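Local coordinates for protein DsrH (Allochromatium vinosum, PDB 2HY5) that assembles with DsrE and DsrF into the DsrEFH complex and probably takes part in sulfur transfer during intracellular sulfur oxidation, at residues 5-10 and 30-35; 58-63 and 79-84; 36-41 and 67-72. All blocks are in the same frame, centred on the assembly; numbering follows the deposited sequence.

Contact 1: 5-10 and 30-35; sequences HTVNKS and VLLFED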
loop_
_atom_site.group_PDB
_atom_site.type_symbol
_atom_site.label_atom_id
_atom_site.label_comp_id
_atom_site.label_asym_id
_atom_site.label_seq_id
_atom_site.Cartn_x
_atom_site.Cartn_y
_atom_site.Cartn_z
ATOM N N HIS C 5 -8.327 7.148 18.050
ATOM C CA HIS C 5 -7.298 6.882 17.052
ATOM C C HIS C 5 -7.596 5.524 16.438
ATOM O O HIS C 5 -7.941 4.579 17.151
ATOM C CB HIS C 5 -5.919 6.824 17.714
ATOM C CG HIS C 5 -5.530 8.082 18.423
ATOM N ND1 HIS C 5 -4.862 9.114 17.799
ATOM C CD2 HIS C 5 -5.723 8.482 19.703
ATOM C CE1 HIS C 5 -4.658 10.092 18.661
ATOM N NE2 HIS C 5 -5.172 9.735 19.826
ATOM N N THR C 6 -7.474 5.416 15.119
ATOM C CA THR C 6 -7.699 4.130 14.474
ATOM C C THR C 6 -6.385 3.668 13.859
ATOM O O THR C 6 -5.662 4.456 13.245
ATOM C CB THR C 6 -8.785 4.206 13.372
ATOM O OG1 THR C 6 -8.379 5.122 12.348
ATOM C CG2 THR C 6 -10.119 4.660 13.964
ATOM N N VAL C 7 -6.067 2.394 14.054
ATOM C CA VAL C 7 -4.834 1.815 13.517
ATOM C C VAL C 7 -5.220 0.559 12.754
ATOM O O VAL C 7 -5.759 -0.382 13.343
ATOM C CB VAL C 7 -3.851 1.442 14.649
ATOM C CG1 VAL C 7 -2.604 0.793 14.064
ATOM C CG2 VAL C 7 -3.477 2.689 15.442
ATOM N N ASN C 8 -4.943 0.532 11.452
ATOM C CA ASN C 8 -5.319 -0.625 10.644
ATOM C C ASN C 8 -4.170 -1.434 10.071
ATOM O O ASN C 8 -4.399 -2.355 9.294
ATOM C CB ASN C 8 -6.221 -0.186 9.489
ATOM C CG ASN C 8 -5.477 0.638 8.452
ATOM O OD1 ASN C 8 -5.868 0.689 7.287
ATOM N ND2 ASN C 8 -4.404 1.297 8.877
ATOM N N LYS C 9 -2.943 -1.092 10.445
ATOM C CA LYS C 9 -1.774 -1.793 9.929
ATOM C C LYS C 9 -1.050 -2.600 10.995
ATOM O O LYS C 9 -1.020 -2.222 12.164
ATOM C CB LYS C 9 -0.809 -0.786 9.300
ATOM C CG LYS C 9 -0.879 -0.716 7.784
ATOM C CD LYS C 9 -2.306 -0.638 7.282
ATOM C CE LYS C 9 -2.371 -0.656 5.762
ATOM N NZ LYS C 9 -1.845 -1.905 5.153
ATOM N N SER C 10 -0.463 -3.714 10.571
ATOM C CA SER C 10 0.281 -4.592 11.460
ATOM C C SER C 10 1.432 -3.845 12.126
ATOM O O SER C 10 2.142 -3.075 11.476
ATOM C CB SER C 10 0.840 -5.778 10.670
ATOM O OG SER C 10 1.822 -6.467 11.417
ATOM N N VAL C 30 -8.044 4.023 21.408
ATOM C CA VAL C 30 -7.373 3.506 20.230
ATOM C C VAL C 30 -8.093 2.243 19.783
ATOM O O VAL C 30 -8.343 1.340 20.585
ATOM C CB VAL C 30 -5.892 3.156 20.524
ATOM C CG1 VAL C 30 -5.232 2.614 19.270
ATOM C CG2 VAL C 30 -5.144 4.386 21.014
ATOM N N LEU C 31 -8.446 2.191 18.503
ATOM C CA LEU C 31 -9.116 1.025 17.953
ATOM C C LEU C 31 -8.232 0.362 16.923
ATOM O O LEU C 31 -7.759 1.004 15.978
ATOM C CB LEU C 31 -10.444 1.396 17.286
ATOM C CG LEU C 31 -11.078 0.213 16.534
ATOM C CD1 LEU C 31 -11.565 -0.837 17.531
ATOM C CD2 LEU C 31 -12.228 0.697 15.678
ATOM N N LEU C 32 -8.022 -0.931 17.114
ATOM C CA LEU C 32 -7.213 -1.726 16.211
ATOM C C LEU C 32 -8.167 -2.506 15.319
ATOM O O LEU C 32 -9.022 -3.238 15.815
ATOM C CB LEU C 32 -6.358 -2.702 17.015
ATOM C CG LEU C 32 -5.455 -2.073 18.081
ATOM C CD1 LEU C 32 -4.855 -3.173 18.965
ATOM C CD2 LEU C 32 -4.363 -1.257 17.399
ATOM N N PHE C 33 -8.049 -2.330 14.008
ATOM C CA PHE C 33 -8.903 -3.082 13.104
ATOM C C PHE C 33 -8.092 -3.492 11.880
ATOM O O PHE C 33 -6.959 -3.046 11.713
ATOM C CB PHE C 33 -10.192 -2.308 12.756
ATOM C CG PHE C 33 -9.998 -1.112 11.861
ATOM C CD1 PHE C 33 -9.209 -0.036 12.255
ATOM C CD2 PHE C 33 -10.665 -1.038 10.641
ATOM C CE1 PHE C 33 -9.092 1.097 11.449
ATOM C CE2 PHE C 33 -10.555 0.088 9.831
ATOM C CZ PHE C 33 -9.768 1.158 10.235
ATOM N N GLU C 34 -8.651 -4.364 11.049
ATOM C CA GLU C 34 -7.927 -4.878 9.895
ATOM C C GLU C 34 -6.653 -5.539 10.426
ATOM O O GLU C 34 -6.702 -6.260 11.421
ATOM C CB GLU C 34 -7.605 -3.752 8.902
ATOM C CG GLU C 34 -8.837 -3.245 8.163
ATOM C CD GLU C 34 -8.523 -2.205 7.103
ATOM O OE1 GLU C 34 -7.368 -2.161 6.630
ATOM O OE2 GLU C 34 -9.441 -1.441 6.733
ATOM N N ASP C 35 -5.518 -5.290 9.782
ATOM C CA ASP C 35 -4.257 -5.889 10.211
ATOM C C ASP C 35 -3.724 -5.337 11.538
ATOM O O ASP C 35 -2.782 -5.890 12.117
ATOM C CB ASP C 35 -3.203 -5.725 9.112
ATOM C CG ASP C 35 -3.467 -6.616 7.905
ATOM O OD1 ASP C 35 -2.753 -6.462 6.891
ATOM O OD2 ASP C 35 -4.374 -7.484 7.963
HETATM O O HOH W 1 -4.866 -3.468 6.910
HETATM O O HOH W 2 -3.140 -4.273 5.276
#

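Contact 2: 58-63 and 79-84; sequences KLYVLG and GISVVD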
loop_
_atom_site.group_PDB
_atom_site.type_symbol
_atom_site.label_atom_id
_atom_site.label_comp_id
_atom_site.label_asym_id
_atom_site.label_seq_id
_atom_site.Cartn_x
_atom_site.Cartn_y
_atom_site.Cartn_z
ATOM N N LYS C 58 -7.475 3.848 26.461
ATOM C CA LYS C 58 -8.492 2.805 26.418
ATOM C C LYS C 58 -8.272 2.140 25.059
ATOM O O LYS C 58 -8.399 2.793 24.024
ATOM C CB LYS C 58 -9.899 3.406 26.467
ATOM C CG LYS C 58 -10.183 4.249 27.698
ATOM C CD LYS C 58 -11.590 4.830 27.635
ATOM C CE LYS C 58 -11.907 5.658 28.868
ATOM N NZ LYS C 58 -13.313 6.153 28.855
ATOM N N LEU C 59 -7.930 0.857 25.060
ATOM C CA LEU C 59 -7.672 0.145 23.810
ATOM C C LEU C 59 -8.821 -0.783 23.439
ATOM O O LEU C 59 -9.391 -1.463 24.298
ATOM C CB LEU C 59 -6.386 -0.679 23.925
ATOM C CG LEU C 59 -5.099 0.030 24.351
ATOM C CD1 LEU C 59 -3.947 -0.969 24.301
ATOM C CD2 LEU C 59 -4.819 1.217 23.441
ATOM N N TYR C 60 -9.146 -0.808 22.150
ATOM C CA TYR C 60 -10.218 -1.646 21.625
ATOM C C TYR C 60 -9.708 -2.380 20.397
ATOM O O TYR C 60 -8.811 -1.896 19.710
ATOM C CB TYR C 60 -11.418 -0.795 21.207
ATOM C CG TYR C 60 -11.992 0.052 22.310
ATOM C CD1 TYR C 60 -11.384 1.250 22.686
ATOM C CD2 TYR C 60 -13.134 -0.354 22.996
ATOM C CE1 TYR C 60 -11.904 2.023 23.722
ATOM C CE2 TYR C 60 -13.661 0.412 24.034
ATOM C CZ TYR C 60 -13.040 1.595 24.391
ATOM O OH TYR C 60 -13.546 2.337 25.434
ATOM N N VAL C 61 -10.283 -3.545 20.127
ATOM C CA VAL C 61 -9.892 -4.327 18.966
ATOM C C VAL C 61 -11.171 -4.792 18.283
ATOM O O VAL C 61 -12.134 -5.153 18.953
ATOM C CB VAL C 61 -9.019 -5.544 19.380
ATOM C CG1 VAL C 61 -9.798 -6.478 20.291
ATOM C CG2 VAL C 61 -8.539 -6.283 18.146
ATOM N N LEU C 62 -11.190 -4.771 16.952
ATOM C CA LEU C 62 -12.385 -5.175 16.217
ATOM C C LEU C 62 -12.499 -6.696 16.120
ATOM O O LEU C 62 -11.714 -7.352 15.437
ATOM C CB LEU C 62 -12.378 -4.541 14.818
ATOM C CG LEU C 62 -13.674 -4.662 14.013
ATOM C CD1 LEU C 62 -14.820 -3.939 14.719
ATOM C CD2 LEU C 62 -13.448 -4.067 12.636
ATOM N N GLY C 63 -13.491 -7.242 16.821
ATOM C CA GLY C 63 -13.715 -8.678 16.848
ATOM C C GLY C 63 -13.819 -9.357 15.494
ATOM O O GLY C 63 -13.248 -10.432 15.307
ATOM N N GLY C 79 -7.483 -6.419 28.985
ATOM C CA GLY C 79 -7.591 -4.975 29.107
ATOM C C GLY C 79 -8.068 -4.340 27.819
ATOM O O GLY C 79 -8.667 -3.264 27.829
ATOM N N ILE C 80 -7.783 -5.001 26.702
ATOM C CA ILE C 80 -8.218 -4.505 25.403
ATOM C C ILE C 80 -9.637 -5.024 25.192
ATOM O O ILE C 80 -9.867 -6.229 25.185
ATOM C CB ILE C 80 -7.320 -5.032 24.270
ATOM C CG1 ILE C 80 -5.877 -4.591 24.512
ATOM C CG2 ILE C 80 -7.809 -4.498 22.928
ATOM C CD1 ILE C 80 -4.913 -5.019 23.428
ATOM N N SER C 81 -10.585 -4.106 25.031
ATOM C CA SER C 81 -11.983 -4.469 24.843
ATOM C C SER C 81 -12.259 -4.858 23.401
ATOM O O SER C 81 -11.873 -4.140 22.485
ATOM C CB SER C 81 -12.887 -3.291 25.209
ATOM O OG SER C 81 -12.706 -2.893 26.555
ATOM N N VAL C 82 -12.935 -5.986 23.208
ATOM C CA VAL C 82 -13.280 -6.452 21.869
ATOM C C VAL C 82 -14.644 -5.869 21.507
ATOM O O VAL C 82 -15.599 -5.991 22.274
ATOM C CB VAL C 82 -13.347 -7.993 21.819
ATOM C CG1 VAL C 82 -13.670 -8.466 20.405
ATOM C CG2 VAL C 82 -12.023 -8.581 22.287
ATOM N N VAL C 83 -14.720 -5.225 20.345
ATOM C CA VAL C 83 -15.959 -4.611 19.875
ATOM C C VAL C 83 -16.297 -5.076 18.455
ATOM O O VAL C 83 -15.438 -5.594 17.745
ATOM C CB VAL C 83 -15.842 -3.075 19.851
ATOM C CG1 VAL C 83 -15.522 -2.554 21.246
ATOM C CG2 VAL C 83 -14.757 -2.654 18.862
ATOM N N ASP C 84 -17.555 -4.913 18.050
ATOM C CA ASP C 84 -17.942 -5.281 16.692
ATOM C C ASP C 84 -18.091 -3.980 15.919
ATOM O O ASP C 84 -17.746 -2.918 16.431
ATOM C CB ASP C 84 -19.255 -6.075 16.667
ATOM C CG ASP C 84 -20.350 -5.419 17.470
ATOM O OD1 ASP C 84 -20.289 -4.190 17.679
ATOM O OD2 ASP C 84 -21.283 -6.137 17.883
HETATM O O HOH W 3 -8.409 -0.515 27.533
HETATM O O HOH W 4 -11.060 -0.753 26.618
#

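Contact 3: 36-41 and 67-72; sequences GIYAAL and KARGFS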
loop_
_atom_site.group_PDB
_atom_site.type_symbol
_atom_site.label_atom_id
_atom_site.label_comp_id
_atom_site.label_asym_id
_atom_site.label_seq_id
_atom_site.Cartn_x
_atom_site.Cartn_y
_atom_site.Cartn_z
ATOM N N GLY C 36 -4.318 -4.248 12.020
ATOM C CA GLY C 36 -3.881 -3.682 13.285
ATOM C C GLY C 36 -4.189 -4.627 14.440
ATOM O O GLY C 36 -3.600 -4.518 15.522
ATOM N N ILE C 37 -5.118 -5.552 14.199
ATOM C CA ILE C 37 -5.560 -6.552 15.181
ATOM C C ILE C 37 -4.428 -7.364 15.813
ATOM O O ILE C 37 -4.491 -7.735 16.983
ATOM C CB ILE C 37 -6.566 -7.532 14.513
ATOM C CG1 ILE C 37 -7.975 -7.230 15.004
ATOM C CG2 ILE C 37 -6.168 -8.988 14.741
ATOM C CD1 ILE C 37 -8.479 -5.904 14.561
ATOM N N TYR C 38 -3.396 -7.640 15.030
ATOM C CA TYR C 38 -2.285 -8.440 15.525
ATOM C C TYR C 38 -1.596 -7.834 16.748
ATOM O O TYR C 38 -1.035 -8.557 17.570
ATOM C CB TYR C 38 -1.282 -8.668 14.396
ATOM C CG TYR C 38 -1.866 -9.469 13.252
ATOM C CD1 TYR C 38 -1.994 -8.914 11.978
ATOM C CD2 TYR C 38 -2.281 -10.785 13.442
ATOM C CE1 TYR C 38 -2.518 -9.650 10.923
ATOM C CE2 TYR C 38 -2.805 -11.536 12.389
ATOM C CZ TYR C 38 -2.920 -10.959 11.130
ATOM O OH TYR C 38 -3.418 -11.687 10.071
ATOM N N ALA C 39 -1.647 -6.514 16.869
ATOM C CA ALA C 39 -1.029 -5.841 18.004
ATOM C C ALA C 39 -1.753 -6.153 19.315
ATOM O O ALA C 39 -1.181 -6.013 20.389
ATOM C CB ALA C 39 -1.010 -4.334 17.767
ATOM N N ALA C 40 -3.008 -6.581 19.226
ATOM C CA ALA C 40 -3.787 -6.876 20.428
ATOM C C ALA C 40 -3.572 -8.281 20.986
ATOM O O ALA C 40 -4.079 -8.615 22.058
ATOM C CB ALA C 40 -5.269 -6.658 20.138
ATOM N N LEU C 41 -2.808 -9.098 20.270
ATOM C CA LEU C 41 -2.568 -10.474 20.688
ATOM C C LEU C 41 -1.498 -10.654 21.765
ATOM O O LEU C 41 -0.407 -10.088 21.687
ATOM C CB LEU C 41 -2.215 -11.315 19.465
ATOM C CG LEU C 41 -3.260 -11.252 18.348
ATOM C CD1 LEU C 41 -2.807 -12.123 17.190
ATOM C CD2 LEU C 41 -4.616 -11.712 18.873
ATOM N N LYS C 67 -11.383 -12.443 14.514
ATOM C CA LYS C 67 -11.879 -13.769 14.162
ATOM C C LYS C 67 -11.494 -14.183 12.748
ATOM O O LYS C 67 -11.165 -15.340 12.500
ATOM C CB LYS C 67 -13.408 -13.822 14.281
ATOM C CG LYS C 67 -14.000 -13.307 15.579
ATOM C CD LYS C 67 -15.521 -13.276 15.462
ATOM C CE LYS C 67 -16.170 -12.301 16.441
ATOM N NZ LYS C 67 -15.909 -12.635 17.867
ATOM N N ALA C 68 -11.543 -13.240 11.819
ATOM C CA ALA C 68 -11.210 -13.532 10.436
ATOM C C ALA C 68 -9.762 -13.994 10.310
ATOM O O ALA C 68 -9.423 -14.801 9.440
ATOM C CB ALA C 68 -11.434 -12.301 9.585
ATOM N N ARG C 69 -8.913 -13.491 11.196
ATOM C CA ARG C 69 -7.508 -13.849 11.150
ATOM C C ARG C 69 -7.134 -15.057 12.002
ATOM O O ARG C 69 -5.961 -15.404 12.116
ATOM C CB ARG C 69 -6.669 -12.617 11.480
ATOM C CG ARG C 69 -6.744 -11.592 10.344
ATOM C CD ARG C 69 -6.286 -10.216 10.764
ATOM N NE ARG C 69 -6.311 -9.261 9.657
ATOM C CZ ARG C 69 -7.415 -8.730 9.141
ATOM N NH1 ARG C 69 -8.609 -9.057 9.623
ATOM N NH2 ARG C 69 -7.321 -7.851 8.155
ATOM N N GLY C 70 -8.147 -15.698 12.583
ATOM C CA GLY C 70 -7.931 -16.904 13.367
ATOM C C GLY C 70 -7.781 -16.792 14.870
ATOM O O GLY C 70 -7.304 -17.730 15.508
ATOM N N PHE C 71 -8.194 -15.679 15.458
ATOM C CA PHE C 71 -8.046 -15.535 16.901
ATOM C C PHE C 71 -9.337 -15.285 17.659
ATOM O O PHE C 71 -10.183 -14.504 17.228
ATOM C CB PHE C 71 -7.040 -14.425 17.208
ATOM C CG PHE C 71 -5.725 -14.611 16.515
ATOM C CD1 PHE C 71 -5.520 -14.106 15.233
ATOM C CD2 PHE C 71 -4.713 -15.354 17.112
ATOM C CE1 PHE C 71 -4.324 -14.345 14.553
ATOM C CE2 PHE C 71 -3.518 -15.599 16.443
ATOM C CZ PHE C 71 -3.324 -15.094 15.158
ATOM N N SER C 72 -9.484 -15.969 18.790
ATOM C CA SER C 72 -10.664 -15.804 19.631
ATOM C C SER C 72 -10.378 -14.673 20.613
ATOM O O SER C 72 -9.227 -14.275 20.786
ATOM C CB SER C 72 -10.968 -17.099 20.391
ATOM O OG SER C 72 -9.891 -17.447 21.239
HETATM O O HOH W 5 -3.845 -14.363 10.465
#

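Contact 1: 5-10 and 30-35
N8 sets its CB over one face of the F33 ring, 4.0 Å from the ring centroid and 22° off the normal, toward the rim. CA-H of N8 points at the carbonyl O of F33, with CA and O 3.1 Å apart. V7, just before N8, is gripped through its backbone. V7 N donates to L31 O at 2.9 Å, and V7 O accepts from F33 N at 3.1 Å, the donor tilted 22° out of the carbonyl plane. Strands 3-7 and 29-32 run parallel here, as the two strands of a beta-alpha-beta unit whose helix, 16-23, packs L17 and C20 against the V7 side of the sheet. On that same side V7 CB meets CD2 of L32 at 3.9 Å, and V7 CG2, anti to its carbonyl carbon, turns toward V30 CG1. Past the strand ends two waters add bridges. One molecule donates to N8 O and to E34 OE1, while another accepts from K9 NZ and donates to D35 OD1 at 2.7 Å. D35 packs its CB 3.6 Å from N8 O and sends OD2 to a salt bridge with R69; E34 OE2 bonds S19 OG of the DsrE chain.

Contact 2: 58-63 and 79-84
Y60 turns the CD2/CE2 side of its ring to S81 and V83. Y60 CB sits 3.6 Å from S81 O, which also accepts the amide of V61, and Y60 CG lies farther from that oxygen. The first torsion (chi1 -58°) keeps CG beside the backbone N of Y60, which stands the ring up from the sheet. Y60 CD2 does most of the touching: it lies 3.7 Å from CB of S81 and as close to CG1 of V83, both approaching the ring obliquely. Y60 CE2 still meets CB of S81 at 4.0 Å. Over one face, toward the rim, rides a water that donates to L59 O and is also hydrogen-bonded to S81 OG; L91 of helix 85-94 packs against the Y60 side chain. The strands are parallel, joined through helix 63-68 in a beta-alpha-beta unit, with 81-83 outermost in the sheet of this chain. A ladder of four backbone bonds holds them, ending with G63 N to V83 O at 2.7 Å, at the start of that helix. On the opposite face of the sheet V61 CG1 lies 3.7 Å from CG2 of V82, the two valines side by side, and V61 CG1 touches CG2 of I80.

Contact 3: 36-41 and 67-72
The F71 ring takes CD1 of L41 over the centre of one face, 3.5 Å from the centroid and only 7° off the ring normal, while L41 CD2 reaches back toward CB and CG of F71. Its rim meets a second ring: F71 CE1 lies 3.9 Å from CE2 of Y38, coming in at the tyrosine's edge and close to its plane. Y38 in turn crosses R69 at about a right angle. Y38 OH sits 3.3 Å from R69 CD and rests at the edge of the guanidinium, whose plane stands 70° from that of the ring. The arginine chain, extended from CG to NE, thus passes the tyrosine with its methylenes and carries its charge onward to salt bridges with D65 through NH1 and D35 through NH2. These side chains tie the loop after strand 29-32 to the C-terminal end of helix 63-68, which closes in a Schellman motif with G70 at C-prime: G70 N bonds K67 O at 3.0 Å and F71 N bonds L66 O. The turn delivers F71 to the loop. With an alanine here, L41 CD1 would probably lose the ring face it rests on and a gap would open beside the edge of Y38. In the plane of the Y38 ring, a water accepts from Y38 OH at 2.7 Å and donates to R69 O, an oxygen that also bonds T52 of the DsrF chain. Y49 of the DsrF chain stacks on the Y38 ring and packs on F71.

Overall arrangement
From the N terminus, contact 1 comes first: strand 3-7 leads through helix 16-23 to strand 29-32, and the pairing of these strands closes the loop before the other two contacts open. The chain then enters 36-41, the first half of contact 3, and runs through helix 47-53 to strand 58-62, where contact 2 opens. Contact 3 closes at 67-72 and contact 2 only at 79-84, so these two cross. Contacts 1 and 2 share one parallel sheet, strands 29-32 and 58-62 being neighbours in it. Contact 3 is not part of that sheet, but I37 and A40 pack on V61, and A40 also meets L32 and I80, joining it to both.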